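Local coordinates for glutamine synthetase (Helicobacter pylori, PDB 5ZLI), which is a glutamine synthetase of the I-beta type, a twelve-subunit enzyme whose chain combines a beta-Grasp domain with a catalytic domain, at residues S163-W168 and T196-D201; K247-V252 and A263-K268. All coordinates share one frame; numbering follows the deposited sequence.

Overall arrangement
Both contacts fall within the catalytic domain of one chain, yet they illustrate how chemistry changes with place in a fold. The centre of contact 1 lies about 25 Å from the centre of the chain, that of contact 2 about 9 Å, and neighbouring subunits come close to both. Contact 1 joins two loops, is largely buried and is polar, a carboxylate meeting the approach to a helix. Contact 2 is fully buried and apolar, a helix laid against a phenylalanine at the end of a strand. The centres of contact 1 and contact 2 are about 17 Å apart, without touch. Helix 200-212 relates them: contact 1 forms at its start, while Leu248, Val251 and Val252 of contact 2 pack on residues further along it.

Contact 1 (S163-W168 and T196-D201); sequences SEEGEW and TDTMMD
Glu165 reaches across to Thr198 with one carboxylate oxygen, and the two side chains meet from opposite directions. Thr198 N donates to Glu165 OE2 over 3.2 Å, approaching from above the carboxylate plane, 43° out of it. The threonine hydroxyl is modelled as a second donor to the same oxygen, at a separation too short to be reliable. Thr198 CG2 lies 3.7 Å from Glu165 CG, so methyl and methylene pack beside the polar grip. On the Met199 side, CG and CE each come to 3.8 Å from Glu165 OE2.

Behind this first shell, each backbone is folded by a turn. Ser163 to Gly166 form a type I beta turn, and Glu165, its chain extended beyond CG (chi2 -165°), projects from it. Across the contact, Asp197 OD1 accepts from Met199 N over 3.2 Å, an Asx turn just ahead of the helix in which Met199 is the N-cap residue. Asp197 OD1 is itself held by a salt bridge from Arg203 and a hydrogen bond from His222. The contact thus ties the loop after strand 156-162 to the start of helix 200-212, with His222 of strand 217-222 touching both Glu165 and Met199.

Contact 2 (K247-V252 and A263-K268); sequences KLKYVV and ATFMPK
Ala263 opens the contact by turning its methyl group toward Val252, with Ala263 CB 4.3 Å from Val252 CG2. It belongs to a beta-alpha-beta unit of the catalytic domain: helix 238-258 connects strand 228-237 to strand 262-264, both of which pair antiparallel with strand 133-145, and the helix packs back on the strand that follows it. Thr264 turns its CB away from the helix, and its side chain touches Phe143 and Phe145 of strand 133-145, while its backbone is hydrogen-bonded to that of Phe143.

Phe265 is the main piece of the interface: its ring meets Leu248 and Lys249 and, one turn further along the helix, Val252. Lys249 lays its aliphatic part over one face: CG stands 3.8 Å from the ring centroid and only 9° off the normal, a CH-pi contact. The lysine chain then runs on extended, carrying its ammonium away from the ring to the carbonyl oxygen of Ser373. The Val252 and Phe265 side chains approach each other from opposite directions, and Val252 CG2 meets the ring obliquely, 3.3 Å from Phe265 CE1. Leu248 adds a methyl, also obliquely, CD1 being 3.5 Å from Phe265 CE2; with CG anti to the backbone N, the end of this side chain comes nearer the ring than the direction of its CB would suggest. Phe142 of strand 133-145 also meets the ring, the planes inclined at about 55°.

Beyond Phe265 the chain draws away from helix 238-258. Met266 N closes an ST turn by donating to Thr264 OG1 over 2.7 Å, nearly straight at 166°.

Contact 1 (S163-W168 and T196-D201)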
ATOM      1  N   SER B 163      -0.324  11.706 -24.677  1.00 39.72           N
ATOM      2  CA  SER B 163      -1.026  12.957 -24.873  1.00 39.75           C
ATOM      3  C   SER B 163      -2.407  12.815 -24.274  1.00 43.48           C
ATOM      4  O   SER B 163      -2.978  11.721 -24.263  1.00 41.60           O
ATOM      5  CB  SER B 163      -1.178  13.322 -26.350  1.00 36.08           C
ATOM      6  OG  SER B 163      -1.605  14.671 -26.468  1.00 44.35           O
ATOM      7  N   GLU B 164      -2.939  13.930 -23.771  1.00 35.83           N
ATOM      8  CA  GLU B 164      -4.275  13.861 -23.217  1.00 39.51           C
ATOM      9  C   GLU B 164      -5.319  13.625 -24.292  1.00 40.35           C
ATOM     10  O   GLU B 164      -6.378  13.056 -23.999  1.00 38.93           O
ATOM     11  CB  GLU B 164      -4.588  15.129 -22.457  1.00 47.47           C
ATOM     12  CG  GLU B 164      -5.789  14.968 -21.570  1.00 47.37           C
ATOM     13  CD  GLU B 164      -5.837  16.044 -20.538  1.00 58.00           C
ATOM     14  OE1 GLU B 164      -5.336  17.155 -20.842  1.00 43.54           O
ATOM     15  OE2 GLU B 164      -6.353  15.770 -19.428  1.00 69.15           O
ATOM     16  N   GLU B 165      -5.025  14.022 -25.526  1.00 33.00           N
ATOM     17  CA  GLU B 165      -5.936  13.888 -26.651  1.00 31.22           C
ATOM     18  C   GLU B 165      -5.927  12.496 -27.274  1.00 34.95           C
ATOM     19  O   GLU B 165      -6.735  12.234 -28.165  1.00 34.69           O
ATOM     20  CB  GLU B 165      -5.552  14.897 -27.720  1.00 36.29           C
ATOM     21  CG  GLU B 165      -5.352  16.324 -27.218  1.00 42.33           C
ATOM     22  CD  GLU B 165      -5.329  17.343 -28.363  1.00 57.11           C
ATOM     23  OE1 GLU B 165      -5.441  16.914 -29.531  1.00 52.57           O
ATOM     24  OE2 GLU B 165      -5.179  18.569 -28.112  1.00 58.78           O
ATOM     25  N   GLY B 166      -5.000  11.625 -26.886  1.00 36.53           N
ATOM     26  CA  GLY B 166      -4.813  10.383 -27.610  1.00 35.01           C
ATOM     27  C   GLY B 166      -5.928   9.386 -27.355  1.00 35.53           C
ATOM     28  O   GLY B 166      -6.366   9.186 -26.223  1.00 33.44           O
ATOM     29  N   GLU B 167      -6.370   8.727 -28.433  1.00 38.82           N
ATOM     30  CA  GLU B 167      -7.349   7.650 -28.326  1.00 42.58           C
ATOM     31  C   GLU B 167      -6.966   6.634 -27.255  1.00 44.76           C
ATOM     32  O   GLU B 167      -7.839   6.014 -26.636  1.00 43.60           O
ATOM     33  CB  GLU B 167      -7.487   6.925 -29.664  1.00 44.29           C
ATOM     34  CG  GLU B 167      -8.333   7.602 -30.732  1.00 46.98           C
ATOM     35  CD  GLU B 167      -8.570   6.690 -31.963  1.00 55.89           C
ATOM     36  OE1 GLU B 167      -7.805   5.703 -32.113  1.00 61.07           O
ATOM     37  OE2 GLU B 167      -9.515   6.945 -32.769  1.00 41.43           O
ATOM     38  N   TRP B 168      -5.668   6.436 -27.032  1.00 39.42           N
ATOM     39  CA  TRP B 168      -5.241   5.571 -25.948  1.00 35.07           C
ATOM     40  C   TRP B 168      -5.597   6.122 -24.570  1.00 36.30           C
ATOM     41  O   TRP B 168      -5.461   5.402 -23.581  1.00 36.48           O
ATOM     42  CB  TRP B 168      -3.733   5.354 -26.026  1.00 41.27           C
ATOM     43  CG  TRP B 168      -2.947   6.616 -25.952  1.00 37.84           C
ATOM     44  CD1 TRP B 168      -2.518   7.233 -24.820  1.00 40.93           C
ATOM     45  CD2 TRP B 168      -2.475   7.406 -27.045  1.00 35.26           C
ATOM     46  NE1 TRP B 168      -1.821   8.367 -25.132  1.00 42.56           N
ATOM     47  CE2 TRP B 168      -1.781   8.501 -26.495  1.00 35.19           C
ATOM     48  CE3 TRP B 168      -2.574   7.298 -28.432  1.00 39.36           C
ATOM     49  CZ2 TRP B 168      -1.180   9.477 -27.280  1.00 33.19           C
ATOM     50  CZ3 TRP B 168      -1.976   8.272 -29.213  1.00 36.16           C
ATOM     51  CH2 TRP B 168      -1.287   9.346 -28.633  1.00 34.30           C
ATOM     52  N   THR B 196     -12.199  19.989 -27.584  1.00 35.74           N
ATOM     53  CA  THR B 196     -11.538  18.913 -28.312  1.00 36.07           C
ATOM     54  C   THR B 196     -10.138  19.347 -28.732  1.00 36.83           C
ATOM     55  O   THR B 196      -9.201  18.541 -28.772  1.00 34.77           O
ATOM     56  CB  THR B 196     -12.383  18.524 -29.528  1.00 37.79           C
ATOM     57  OG1 THR B 196     -13.701  18.156 -29.089  1.00 38.90           O
ATOM     58  CG2 THR B 196     -11.745  17.369 -30.303  1.00 31.66           C
ATOM     59  N   ASP B 197     -10.003  20.610 -29.108  1.00 37.40           N
ATOM     60  CA  ASP B 197      -8.717  21.222 -29.396  1.00 39.09           C
ATOM     61  C   ASP B 197      -8.142  21.782 -28.095  1.00 42.15           C
ATOM     62  O   ASP B 197      -8.620  22.795 -27.570  1.00 45.71           O
ATOM     63  CB  ASP B 197      -8.887  22.296 -30.471  1.00 35.90           C
ATOM     64  CG  ASP B 197      -7.647  23.154 -30.662  1.00 36.47           C
ATOM     65  OD1 ASP B 197      -6.509  22.648 -30.500  1.00 29.95           O
ATOM     66  OD2 ASP B 197      -7.840  24.338 -31.011  1.00 34.56           O
ATOM     67  N   THR B 198      -7.115  21.123 -27.575  1.00 38.98           N
ATOM     68  CA  THR B 198      -6.500  21.569 -26.341  1.00 40.22           C
ATOM     69  C   THR B 198      -5.369  22.544 -26.554  1.00 35.99           C
ATOM     70  O   THR B 198      -4.915  23.130 -25.574  1.00 36.52           O
ATOM     71  CB  THR B 198      -5.884  20.407 -25.595  1.00 47.63           C
ATOM     72  OG1 THR B 198      -4.712  19.991 -26.318  1.00 47.38           O
ATOM     73  CG2 THR B 198      -6.872  19.267 -25.487  1.00 45.69           C
ATOM     74  N   MET B 199      -4.893  22.731 -27.785  1.00 33.89           N
ATOM     75  CA  MET B 199      -3.657  23.471 -28.009  1.00 36.05           C
ATOM     76  C   MET B 199      -3.909  24.893 -28.479  1.00 34.58           C
ATOM     77  O   MET B 199      -3.002  25.530 -29.009  1.00 32.64           O
ATOM     78  CB  MET B 199      -2.781  22.751 -29.033  1.00 35.76           C
ATOM     79  CG  MET B 199      -2.647  21.270 -28.823  1.00 42.53           C
ATOM     80  SD  MET B 199      -1.585  20.871 -27.430  1.00 49.16           S
ATOM     81  CE  MET B 199      -1.409  19.093 -27.647  1.00 38.35           C
ATOM     82  N   MET B 200      -5.121  25.402 -28.296  1.00 34.15           N
ATOM     83  CA  MET B 200      -5.457  26.685 -28.884  1.00 31.30           C
ATOM     84  C   MET B 200      -4.673  27.802 -28.212  1.00 30.08           C
ATOM     85  O   MET B 200      -4.253  28.753 -28.876  1.00 27.27           O
ATOM     86  CB  MET B 200      -6.972  26.895 -28.798  1.00 36.20           C
ATOM     87  CG  MET B 200      -7.516  28.159 -29.413  1.00 37.70           C
ATOM     88  SD  MET B 200      -8.296  29.177 -28.129  1.00 71.99           S
ATOM     89  CE  MET B 200     -10.059  28.797 -28.205  1.00 48.84           C
ATOM     90  N   ASP B 201      -4.474  27.714 -26.891  1.00 30.85           N
ATOM     91  CA  ASP B 201      -3.694  28.740 -26.195  1.00 28.22           C
ATOM     92  C   ASP B 201      -2.204  28.472 -26.294  1.00 28.55           C
ATOM     93  O   ASP B 201      -1.390  29.391 -26.167  1.00 33.00           O
ATOM     94  CB  ASP B 201      -4.106  28.837 -24.727  1.00 20.52           C
ATOM     95  CG  ASP B 201      -5.507  29.403 -24.559  1.00 25.33           C
ATOM     96  OD1 ASP B 201      -6.058  29.946 -25.554  1.00 26.73           O
ATOM     97  OD2 ASP B 201      -6.053  29.309 -23.439  1.00 23.20           O
TER

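Contact 2 (K247-V252 and A263-K268)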
ATOM      1  N   LYS B 247      14.891  28.973 -35.603  1.00 28.73           N
ATOM      2  CA  LYS B 247      14.215  29.741 -34.550  1.00 29.06           C
ATOM      3  C   LYS B 247      12.867  29.113 -34.184  1.00 27.42           C
ATOM      4  O   LYS B 247      12.583  28.882 -33.005  1.00 24.87           O
ATOM      5  CB  LYS B 247      14.007  31.191 -34.980  1.00 28.34           C
ATOM      6  CG  LYS B 247      15.232  32.070 -35.141  1.00 29.38           C
ATOM      7  CD  LYS B 247      14.744  33.549 -35.161  1.00 36.81           C
ATOM      8  CE  LYS B 247      15.783  34.527 -35.692  1.00 36.86           C
ATOM      9  NZ  LYS B 247      15.332  35.926 -35.651  1.00 30.75           N
ATOM     10  N   LEU B 248      11.998  28.910 -35.185  1.00 24.52           N
ATOM     11  CA  LEU B 248      10.697  28.267 -34.993  1.00 23.06           C
ATOM     12  C   LEU B 248      10.783  26.949 -34.213  1.00 26.66           C
ATOM     13  O   LEU B 248      10.013  26.738 -33.264  1.00 25.39           O
ATOM     14  CB  LEU B 248      10.040  28.046 -36.363  1.00 22.57           C
ATOM     15  CG  LEU B 248       8.694  27.359 -36.693  1.00 18.30           C
ATOM     16  CD1 LEU B 248       8.710  25.832 -36.657  1.00 17.84           C
ATOM     17  CD2 LEU B 248       7.643  27.823 -35.766  1.00 25.17           C
ATOM     18  N   LYS B 249      11.680  26.031 -34.617  1.00 21.50           N
ATOM     19  CA  LYS B 249      11.824  24.766 -33.879  1.00 23.50           C
ATOM     20  C   LYS B 249      12.145  25.012 -32.404  1.00 21.37           C
ATOM     21  O   LYS B 249      11.496  24.466 -31.509  1.00 23.60           O
ATOM     22  CB  LYS B 249      12.895  23.875 -34.532  1.00 27.41           C
ATOM     23  CG  LYS B 249      12.463  23.142 -35.839  1.00 22.10           C
ATOM     24  CD  LYS B 249      13.630  22.334 -36.422  1.00 30.64           C
ATOM     25  CE  LYS B 249      13.313  21.754 -37.826  1.00 40.94           C
ATOM     26  NZ  LYS B 249      14.489  21.086 -38.538  1.00 32.91           N
ATOM     27  N   TYR B 250      13.101  25.888 -32.141  1.00 22.61           N
ATOM     28  CA  TYR B 250      13.445  26.279 -30.780  1.00 20.68           C
ATOM     29  C   TYR B 250      12.250  26.875 -30.038  1.00 24.01           C
ATOM     30  O   TYR B 250      12.053  26.607 -28.852  1.00 23.51           O
ATOM     31  CB  TYR B 250      14.594  27.286 -30.867  1.00 20.45           C
ATOM     32  CG  TYR B 250      15.015  27.947 -29.594  1.00 27.33           C
ATOM     33  CD1 TYR B 250      15.483  27.211 -28.516  1.00 27.82           C
ATOM     34  CD2 TYR B 250      14.990  29.345 -29.479  1.00 32.52           C
ATOM     35  CE1 TYR B 250      15.899  27.838 -27.336  1.00 30.19           C
ATOM     36  CE2 TYR B 250      15.402  29.986 -28.291  1.00 33.36           C
ATOM     37  CZ  TYR B 250      15.854  29.220 -27.234  1.00 30.91           C
ATOM     38  OH  TYR B 250      16.258  29.830 -26.080  1.00 34.17           O
ATOM     39  N   VAL B 251      11.431  27.682 -30.723  1.00 24.46           N
ATOM     40  CA  VAL B 251      10.399  28.440 -30.026  1.00 25.25           C
ATOM     41  C   VAL B 251       9.275  27.533 -29.579  1.00 21.34           C
ATOM     42  O   VAL B 251       8.685  27.735 -28.518  1.00 20.42           O
ATOM     43  CB  VAL B 251       9.885  29.604 -30.892  1.00 29.27           C
ATOM     44  CG1 VAL B 251       8.687  30.245 -30.248  1.00 22.72           C
ATOM     45  CG2 VAL B 251      10.967  30.647 -31.056  1.00 31.52           C
ATOM     46  N   VAL B 252       8.857  26.622 -30.437  1.00 23.12           N
ATOM     47  CA  VAL B 252       7.814  25.712 -30.010  1.00 23.85           C
ATOM     48  C   VAL B 252       8.362  24.725 -28.977  1.00 19.95           C
ATOM     49  O   VAL B 252       7.705  24.456 -27.967  1.00 24.62           O
ATOM     50  CB  VAL B 252       7.146  25.044 -31.223  1.00 21.48           C
ATOM     51  CG1 VAL B 252       7.121  26.001 -32.405  1.00 19.73           C
ATOM     52  CG2 VAL B 252       7.849  23.838 -31.592  1.00 27.97           C
ATOM     53  N   ALA B 263       7.834  18.808 -27.124  1.00 29.78           N
ATOM     54  CA  ALA B 263       7.504  18.931 -28.534  1.00 26.83           C
ATOM     55  C   ALA B 263       8.396  18.027 -29.366  1.00 22.61           C
ATOM     56  O   ALA B 263       9.371  17.474 -28.874  1.00 29.75           O
ATOM     57  CB  ALA B 263       7.661  20.386 -28.974  1.00 25.82           C
ATOM     58  N   THR B 264       8.039  17.857 -30.636  1.00 20.22           N
ATOM     59  CA  THR B 264       8.899  17.185 -31.613  1.00 22.84           C
ATOM     60  C   THR B 264       8.477  17.599 -33.009  1.00 24.09           C
ATOM     61  O   THR B 264       7.283  17.800 -33.270  1.00 22.98           O
ATOM     62  CB  THR B 264       8.869  15.635 -31.546  1.00 24.90           C
ATOM     63  OG1 THR B 264       9.463  15.072 -32.741  1.00 19.67           O
ATOM     64  CG2 THR B 264       7.482  15.125 -31.436  1.00 22.56           C
ATOM     65  N   PHE B 265       9.461  17.750 -33.896  1.00 20.07           N
ATOM     66  CA  PHE B 265       9.143  17.860 -35.308  1.00 20.38           C
ATOM     67  C   PHE B 265       9.445  16.576 -36.087  1.00 26.19           C
ATOM     68  O   PHE B 265       9.420  16.613 -37.327  1.00 28.34           O
ATOM     69  CB  PHE B 265       9.873  19.023 -35.931  1.00 18.48           C
ATOM     70  CG  PHE B 265       9.446  20.371 -35.426  1.00 21.74           C
ATOM     71  CD1 PHE B 265       9.830  20.813 -34.179  1.00 23.24           C
ATOM     72  CD2 PHE B 265       8.758  21.242 -36.239  1.00 21.54           C
ATOM     73  CE1 PHE B 265       9.498  22.060 -33.758  1.00 23.63           C
ATOM     74  CE2 PHE B 265       8.429  22.487 -35.813  1.00 18.01           C
ATOM     75  CZ  PHE B 265       8.791  22.901 -34.588  1.00 18.91           C
ATOM     76  N   MET B 266       9.633  15.426 -35.390  1.00 22.56           N
ATOM     77  CA  MET B 266      10.012  14.176 -36.061  1.00 24.29           C
ATOM     78  C   MET B 266       8.913  13.684 -37.008  1.00 21.56           C
ATOM     79  O   MET B 266       7.724  13.783 -36.695  1.00 25.03           O
ATOM     80  CB  MET B 266      10.359  13.080 -35.033  1.00 29.08           C
ATOM     81  CG  MET B 266       9.201  12.409 -34.290  1.00 28.53           C
ATOM     82  SD  MET B 266       9.710  11.201 -33.022  1.00 43.11           S
ATOM     83  CE  MET B 266      10.352   9.919 -34.042  1.00 27.86           C
ATOM     84  N   PRO B 267       9.286  13.103 -38.150  1.00 19.69           N
ATOM     85  CA  PRO B 267       8.287  12.820 -39.210  1.00 23.71           C
ATOM     86  C   PRO B 267       7.115  11.921 -38.811  1.00 24.07           C
ATOM     87  O   PRO B 267       5.994  12.222 -39.206  1.00 26.42           O
ATOM     88  CB  PRO B 267       9.147  12.207 -40.326  1.00 22.99           C
ATOM     89  CG  PRO B 267      10.516  12.680 -40.055  1.00 18.44           C
ATOM     90  CD  PRO B 267      10.652  12.822 -38.595  1.00 18.32           C
ATOM     91  N   LYS B 268       7.329  10.786 -38.127  1.00 29.04           N
ATOM     92  CA  LYS B 268       6.248   9.836 -37.826  1.00 24.28           C
ATOM     93  C   LYS B 268       6.351   9.264 -36.407  1.00 27.08           C
ATOM     94  O   LYS B 268       6.878   8.166 -36.196  1.00 30.04           O
ATOM     95  CB  LYS B 268       6.243   8.719 -38.871  1.00 27.71           C
ATOM     96  CG  LYS B 268       5.048   7.779 -38.855  1.00 31.90           C
ATOM     97  CD  LYS B 268       3.850   8.402 -39.546  1.00 30.95           C
ATOM     98  CE  LYS B 268       2.958   7.360 -40.133  1.00 26.83           C
ATOM     99  NZ  LYS B 268       1.774   8.043 -40.641  1.00 29.98           N
TER